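Reticulocyte-binding protein 2a (Plasmodium vivax, PDB 4Z8N) probably helps the malaria parasite engage receptors on reticulocytes during invasion, the chain described here being its largely alpha-helical erythrocyte-binding domain. Local coordinates at residues 72-75 with 76-80; 98-101 with 102-105; 107-110 with 111-115. One frame throughout, in Å; residues are numbered along the deposited sequence.

Contact 1. Residues 72-75 with 76-80; sequences PKKA and ALEKT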
loop_
_atom_site.group_PDB
_atom_site.type_symbol
_atom_site.label_atom_id
_atom_site.label_comp_id
_atom_site.label_asym_id
_atom_site.label_seq_id
_atom_site.Cartn_x
_atom_site.Cartn_y
_atom_site.Cartn_z
ATOM N N PRO A 72 12.209 -15.941 3.525
ATOM C CA PRO A 72 11.885 -17.347 3.804
ATOM C C PRO A 72 10.515 -17.509 4.459
ATOM O O PRO A 72 9.810 -18.484 4.193
ATOM C CB PRO A 72 12.998 -17.783 4.763
ATOM C CG PRO A 72 14.126 -16.869 4.468
ATOM C CD PRO A 72 13.488 -15.553 4.149
ATOM N N LYS A 73 10.145 -16.551 5.300
ATOM C CA LYS A 73 8.828 -16.551 5.919
ATOM C C LYS A 73 7.735 -16.322 4.874
ATOM O O LYS A 73 6.669 -16.936 4.930
ATOM C CB LYS A 73 8.751 -15.486 7.010
ATOM C CG LYS A 73 7.440 -15.485 7.760
ATOM C CD LYS A 73 7.227 -16.807 8.468
ATOM C CE LYS A 73 5.840 -17.350 8.201
ATOM N NZ LYS A 73 5.646 -17.752 6.781
ATOM N N LYS A 74 8.008 -15.438 3.919
ATOM C CA LYS A 74 7.066 -15.153 2.843
ATOM C C LYS A 74 6.852 -16.380 1.967
ATOM O O LYS A 74 5.730 -16.671 1.552
ATOM C CB LYS A 74 7.562 -13.983 1.993
ATOM C CG LYS A 74 6.632 -13.611 0.850
ATOM C CD LYS A 74 7.172 -12.434 0.060
ATOM C CE LYS A 74 8.484 -12.769 -0.618
ATOM N NZ LYS A 74 8.333 -13.870 -1.606
ATOM N N ALA A 75 7.939 -17.097 1.695
ATOM C CA ALA A 75 7.891 -18.297 0.868
ATOM C C ALA A 75 7.002 -19.369 1.489
ATOM O O ALA A 75 6.137 -19.932 0.818
ATOM C CB ALA A 75 9.291 -18.838 0.647
ATOM N N ALA A 76 7.222 -19.646 2.772
ATOM C CA ALA A 76 6.423 -20.626 3.497
ATOM C C ALA A 76 4.945 -20.241 3.477
ATOM O O ALA A 76 4.073 -21.091 3.295
ATOM C CB ALA A 76 6.917 -20.764 4.932
ATOM N N LEU A 77 4.674 -18.952 3.656
ATOM C CA LEU A 77 3.308 -18.439 3.627
ATOM C C LEU A 77 2.652 -18.659 2.264
ATOM O O LEU A 77 1.502 -19.090 2.184
ATOM C CB LEU A 77 3.292 -16.950 3.984
ATOM C CG LEU A 77 1.958 -16.208 3.883
ATOM C CD1 LEU A 77 0.899 -16.838 4.786
ATOM C CD2 LEU A 77 2.148 -14.739 4.222
ATOM N N GLU A 78 3.390 -18.371 1.195
ATOM C CA GLU A 78 2.861 -18.515 -0.158
ATOM C C GLU A 78 2.677 -19.979 -0.562
ATOM O O GLU A 78 1.784 -20.302 -1.343
ATOM C CB GLU A 78 3.768 -17.804 -1.168
ATOM C CG GLU A 78 3.784 -16.290 -1.019
ATOM C CD GLU A 78 4.315 -15.583 -2.251
ATOM O OE1 GLU A 78 5.526 -15.281 -2.287
ATOM O OE2 GLU A 78 3.520 -15.323 -3.180
ATOM N N LYS A 79 3.513 -20.867 -0.035
ATOM C CA LYS A 79 3.348 -22.286 -0.321
ATOM C C LYS A 79 2.108 -22.829 0.382
ATOM O O LYS A 79 1.418 -23.697 -0.147
ATOM C CB LYS A 79 4.589 -23.077 0.092
ATOM C CG LYS A 79 5.073 -24.021 -0.993
ATOM C CD LYS A 79 5.243 -23.264 -2.296
ATOM C CE LYS A 79 4.823 -24.091 -3.499
ATOM N NZ LYS A 79 4.971 -23.324 -4.764
ATOM N N THR A 80 1.824 -22.311 1.573
ATOM C CA THR A 80 0.613 -22.695 2.291
ATOM C C THR A 80 -0.631 -22.223 1.540
ATOM O O THR A 80 -1.601 -22.970 1.395
ATOM C CB THR A 80 0.596 -22.121 3.718
ATOM O OG1 THR A 80 1.734 -22.608 4.438
ATOM C CG2 THR A 80 -0.672 -22.537 4.449
#
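K74 and E78 sit one helical turn apart near the start of helix 71-85 and join their ends in an i to i+4 salt bridge. Traced outward, the lysine begins at CB, which leans on Y111 of helix 94-115 rather than on E78. Its CG stands anti to the backbone N (chi1 -180°), and K74 CG lies 3.7 Å from E78 OE1. K74 CD is a little farther from E78 OE1, at 4.0 Å. Bends at the last two torsions then fold CE and the ammonium back, and K74 NZ meets E78 OE1 at 3.2 Å, arriving nearly on the line of the C-O bond. The two chains run side by side and point the same way. E78 can do this because its first torsion sets CG beside the backbone N, where E78 CG also rests 3.2 Å from K74 O. E78 N donates to K74 O at 2.9 Å, one of four successive i to i+4 bonds. The second carboxylate oxygen, OE2, is held by the backbone N of I4.

On another side of the turn, K73 arches over L77, and K73 NZ lies 3.7 Å from L77 CB; Q107 and Y111 also touch this lysine. The small side chain of A76 leaves room for that of Q107, which touches it, while L77 is buried against I4 and Y104. A glutamate shared between an ammonium and a backbone N-H is probably stabilised as the anion, and it ties this turn to the chain's N-terminal segment.

Contact 2. Residues 98-101 with 102-105; sequences EAKH and NEYK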
loop_
_atom_site.group_PDB
_atom_site.type_symbol
_atom_site.label_atom_id
_atom_site.label_comp_id
_atom_site.label_asym_id
_atom_site.label_seq_id
_atom_site.Cartn_x
_atom_site.Cartn_y
_atom_site.Cartn_z
ATOM N N GLU A 98 -7.861 -28.061 7.073
ATOM C CA GLU A 98 -8.155 -27.213 8.223
ATOM C C GLU A 98 -6.887 -26.913 9.016
ATOM O O GLU A 98 -6.713 -25.810 9.529
ATOM C CB GLU A 98 -9.206 -27.874 9.122
ATOM C CG GLU A 98 -10.577 -28.000 8.468
ATOM C CD GLU A 98 -11.550 -28.826 9.289
ATOM O OE1 GLU A 98 -11.124 -29.430 10.297
ATOM O OE2 GLU A 98 -12.745 -28.873 8.924
ATOM N N ALA A 99 -6.004 -27.901 9.109
ATOM C CA ALA A 99 -4.719 -27.715 9.768
ATOM C C ALA A 99 -3.848 -26.747 8.971
ATOM O O ALA A 99 -3.119 -25.933 9.542
ATOM C CB ALA A 99 -4.014 -29.053 9.946
ATOM N N LYS A 100 -3.937 -26.837 7.649
ATOM C CA LYS A 100 -3.169 -25.967 6.768
ATOM C C LYS A 100 -3.644 -24.523 6.879
ATOM O O LYS A 100 -2.847 -23.588 6.803
ATOM C CB LYS A 100 -3.274 -26.441 5.317
ATOM C CG LYS A 100 -1.946 -26.469 4.583
ATOM C CD LYS A 100 -1.039 -27.547 5.151
ATOM C CE LYS A 100 0.351 -27.486 4.538
ATOM N NZ LYS A 100 1.018 -26.183 4.818
ATOM N N HIS A 101 -4.950 -24.347 7.056
ATOM C CA HIS A 101 -5.508 -23.015 7.227
ATOM C C HIS A 101 -5.049 -22.432 8.555
ATOM O O HIS A 101 -4.717 -21.249 8.648
ATOM C CB HIS A 101 -7.034 -23.045 7.160
ATOM C CG HIS A 101 -7.660 -21.688 7.236
ATOM N ND1 HIS A 101 -7.819 -20.880 6.131
ATOM C CD2 HIS A 101 -8.155 -20.991 8.286
ATOM C CE1 HIS A 101 -8.390 -19.745 6.496
ATOM N NE2 HIS A 101 -8.605 -19.788 7.798
ATOM N N ASN A 102 -5.037 -23.275 9.581
ATOM C CA ASN A 102 -4.523 -22.885 10.885
ATOM C C ASN A 102 -3.061 -22.451 10.779
ATOM O O ASN A 102 -2.642 -21.469 11.393
ATOM C CB ASN A 102 -4.677 -24.038 11.876
ATOM C CG ASN A 102 -4.404 -23.622 13.304
ATOM O OD1 ASN A 102 -5.282 -23.094 13.986
ATOM N ND2 ASN A 102 -3.186 -23.865 13.768
ATOM N N GLU A 103 -2.295 -23.186 9.980
ATOM C CA GLU A 103 -0.893 -22.872 9.733
ATOM C C GLU A 103 -0.742 -21.541 8.995
ATOM O O GLU A 103 0.174 -20.764 9.273
ATOM C CB GLU A 103 -0.238 -24.001 8.933
ATOM C CG GLU A 103 1.265 -23.871 8.762
ATOM C CD GLU A 103 1.883 -25.113 8.144
ATOM O OE1 GLU A 103 1.155 -26.112 7.960
ATOM O OE2 GLU A 103 3.096 -25.091 7.842
ATOM N N TYR A 104 -1.648 -21.291 8.054
ATOM C CA TYR A 104 -1.656 -20.054 7.283
ATOM C C TYR A 104 -1.801 -18.824 8.180
ATOM O O TYR A 104 -1.108 -17.827 7.990
ATOM C CB TYR A 104 -2.781 -20.087 6.246
ATOM C CG TYR A 104 -3.252 -18.721 5.799
ATOM C CD1 TYR A 104 -2.556 -18.002 4.835
ATOM C CD2 TYR A 104 -4.398 -18.151 6.340
ATOM C CE1 TYR A 104 -2.986 -16.752 4.427
ATOM C CE2 TYR A 104 -4.834 -16.905 5.939
ATOM C CZ TYR A 104 -4.126 -16.210 4.984
ATOM O OH TYR A 104 -4.565 -14.967 4.585
ATOM N N LYS A 105 -2.704 -18.903 9.153
ATOM C CA LYS A 105 -2.921 -17.806 10.091
ATOM C C LYS A 105 -1.653 -17.476 10.873
ATOM O O LYS A 105 -1.278 -16.312 11.002
ATOM C CB LYS A 105 -4.049 -18.145 11.067
ATOM C CG LYS A 105 -5.422 -18.276 10.432
ATOM C CD LYS A 105 -6.416 -18.849 11.435
ATOM C CE LYS A 105 -7.845 -18.761 10.928
ATOM N NZ LYS A 105 -8.811 -19.401 11.868
#
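K100 and E103 form a salt bridge over an i to i+3 spacing, with K100 NZ 3.1 Å from E103 OE1; as a hydrogen bond it is weak. E103 OE2 lies farther from K100 NZ, at 3.8 Å. The glutamate reaches out extended, whereas the lysine is bent at chi2 and chi4, which turns its amine back towards the carboxylate. Beneath them run four regular alpha-helical backbone bonds, among them Y104 N to K100 O at 2.9 Å.

Farther round the helix, H101 and K105 cross as an i to i+4 pair. With CG of the histidine anti to the backbone N (chi1 -176°), the ring reaches over the next turn, and K105 CE comes within 3.4 Å of H101 NE2. The ammonium itself stands at the ring edge, in plane, with K105 NZ 4.0 Å from H101 CD2. The Y104 ring is oblique to that of H101, their planes 38° apart and centroids 5.7 Å apart. Tyrosine suits this place because it also packs on L77 and T80 of helix 71-85 and meets F206 edge to face.

This is a surface contact whose K100 and Y104 also pack on helix 71-85: a weak lysine-glutamate pair probably offsets charge, while a lysine so near the imidazole would probably disfavour its protonation.

Contact 3. Residues 107-110 with 111-115; sequences QLDA and YKNCV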
loop_
_atom_site.group_PDB
_atom_site.type_symbol
_atom_site.label_atom_id
_atom_site.label_comp_id
_atom_site.label_asym_id
_atom_site.label_seq_id
_atom_site.Cartn_x
_atom_site.Cartn_y
_atom_site.Cartn_z
ATOM N N GLN A 107 1.426 -18.249 10.049
ATOM C CA GLN A 107 2.450 -17.806 9.112
ATOM C C GLN A 107 2.214 -16.381 8.618
ATOM O O GLN A 107 3.167 -15.634 8.396
ATOM C CB GLN A 107 2.529 -18.765 7.924
ATOM C CG GLN A 107 3.185 -20.096 8.258
ATOM C CD GLN A 107 3.142 -21.063 7.097
ATOM O OE1 GLN A 107 2.277 -20.962 6.225
ATOM N NE2 GLN A 107 4.077 -22.004 7.073
ATOM N N LEU A 108 0.951 -16.005 8.441
ATOM C CA LEU A 108 0.625 -14.631 8.070
ATOM C C LEU A 108 0.984 -13.692 9.215
ATOM O O LEU A 108 1.539 -12.614 9.002
ATOM C CB LEU A 108 -0.858 -14.492 7.710
ATOM C CG LEU A 108 -1.370 -13.074 7.428
ATOM C CD1 LEU A 108 -0.611 -12.423 6.279
ATOM C CD2 LEU A 108 -2.873 -13.072 7.154
ATOM N N ASP A 109 0.673 -14.114 10.436
ATOM C CA ASP A 109 0.973 -13.314 11.616
ATOM C C ASP A 109 2.478 -13.189 11.835
ATOM O O ASP A 109 2.968 -12.136 12.241
ATOM C CB ASP A 109 0.309 -13.917 12.855
ATOM C CG ASP A 109 0.501 -13.062 14.090
ATOM O OD1 ASP A 109 0.324 -11.829 13.993
ATOM O OD2 ASP A 109 0.833 -13.621 15.155
ATOM N N ALA A 110 3.210 -14.266 11.564
ATOM C CA ALA A 110 4.658 -14.269 11.753
ATOM C C ALA A 110 5.358 -13.384 10.725
ATOM O O ALA A 110 6.319 -12.687 11.051
ATOM C CB ALA A 110 5.202 -15.693 11.688
ATOM N N TYR A 111 4.872 -13.413 9.486
ATOM C CA TYR A 111 5.440 -12.583 8.428
ATOM C C TYR A 111 5.180 -11.107 8.702
ATOM O O TYR A 111 6.068 -10.274 8.533
ATOM C CB TYR A 111 4.872 -12.979 7.059
ATOM C CG TYR A 111 5.439 -12.177 5.906
ATOM C CD1 TYR A 111 6.790 -12.242 5.590
ATOM C CD2 TYR A 111 4.624 -11.363 5.130
ATOM C CE1 TYR A 111 7.317 -11.515 4.540
ATOM C CE2 TYR A 111 5.144 -10.628 4.071
ATOM C CZ TYR A 111 6.492 -10.710 3.783
ATOM O OH TYR A 111 7.023 -9.991 2.736
ATOM N N LYS A 112 3.959 -10.792 9.128
ATOM C CA LYS A 112 3.594 -9.421 9.472
ATOM C C LYS A 112 4.511 -8.853 10.554
ATOM O O LYS A 112 4.940 -7.702 10.471
ATOM C CB LYS A 112 2.137 -9.353 9.937
ATOM C CG LYS A 112 1.700 -7.972 10.405
ATOM C CD LYS A 112 0.249 -7.973 10.857
ATOM C CE LYS A 112 -0.201 -6.579 11.266
ATOM N NZ LYS A 112 -1.620 -6.560 11.721
ATOM N N ASN A 113 4.815 -9.667 11.559
ATOM C CA ASN A 113 5.677 -9.234 12.655
ATOM C C ASN A 113 7.123 -9.049 12.215
ATOM O O ASN A 113 7.815 -8.147 12.687
ATOM C CB ASN A 113 5.607 -10.227 13.814
ATOM C CG ASN A 113 4.293 -10.151 14.564
ATOM O OD1 ASN A 113 3.640 -9.108 14.589
ATOM N ND2 ASN A 113 3.901 -11.255 15.185
ATOM N N CYS A 114 7.576 -9.915 11.316
ATOM C CA CYS A 114 8.919 -9.815 10.761
ATOM C C CYS A 114 9.050 -8.530 9.946
ATOM O O CYS A 114 10.084 -7.863 9.973
ATOM C CB CYS A 114 9.234 -11.043 9.900
ATOM S SG CYS A 114 10.842 -11.018 9.075
ATOM N N VAL A 115 7.984 -8.185 9.233
ATOM C CA VAL A 115 7.954 -6.981 8.410
ATOM C C VAL A 115 7.813 -5.723 9.268
ATOM O O VAL A 115 8.504 -4.728 9.049
ATOM C CB VAL A 115 6.802 -7.043 7.384
ATOM C CG1 VAL A 115 6.609 -5.697 6.697
ATOM C CG2 VAL A 115 7.065 -8.138 6.362
#
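Q107 and Y111 open the last turns of the alpha helix 94-115, part of the Rh5 coiled-coil family region, and their backbones are joined by Y111 N to Q107 O at 3.0 Å. The next three amides continue the i to i+4 pattern: K112 N is satisfied by L108 O, N113 N by D109 O, and C114 N by A110 O. V115 N follows with a bond to Y111 O. Near the helix end a donor comes from elsewhere, the side-chain NE2 of Q66, which bonds to C114 O.

The side chains of D109 and N113 approach without bonding to each other. In N113 a chi1 of -73° sets CG beside the backbone N and brings the amide back over D109 O, with N113 ND2 3.2 Å from D109 O. The angle is too poor for a hydrogen bond there, and that carbonyl is already engaged by the N113 backbone amide. D109 crosses N113 obliquely, its carboxylate turned 72° from the amide plane; D109 OD1 stays 3.8 Å from N113 ND2, a proximity of polar groups rather than a bond. Both residues suit a solvent-facing surface. Q107 instead turns its end away from this turn, and OE1 finds its partner in T80 OG1 on helix 71-85.

C114 forms a disulfide with C70, a covalent tie between the end of this helix and the chain just before helix 71-85. Y111 is buried beside that tie: its broad ring touches K73, K74, L5, L8, T20 and C70 at once, which suits tyrosine to the place. The methyl V115 CG2 lies over one face of the Y111 ring, displaced from its centre, 3.7 Å from the ring plane.

How the contacts relate
All three contacts are surface turns: contact 1 belongs to helix 71-85, while contacts 2 and 3 follow one another along helix 94-115. Contact 1 packs against both of the others. L77 CD1 lies 3.6 Å from Y104 CD1, and the T80 methyl rests on the carbonyl oxygen of K100, joining contact 1 to contact 2 through van der Waals packing. Contact 3 meets it with mixed chemistry, from the Q107 amide and the Y111 ring. Contacts 1 and 2 each carry a lysine-glutamate salt bridge, spaced four and three residues apart, whereas contact 3 has none and instead contains C114, whose disulfide to C70 ties the end of helix 94-115 to the chain just ahead of helix 71-85.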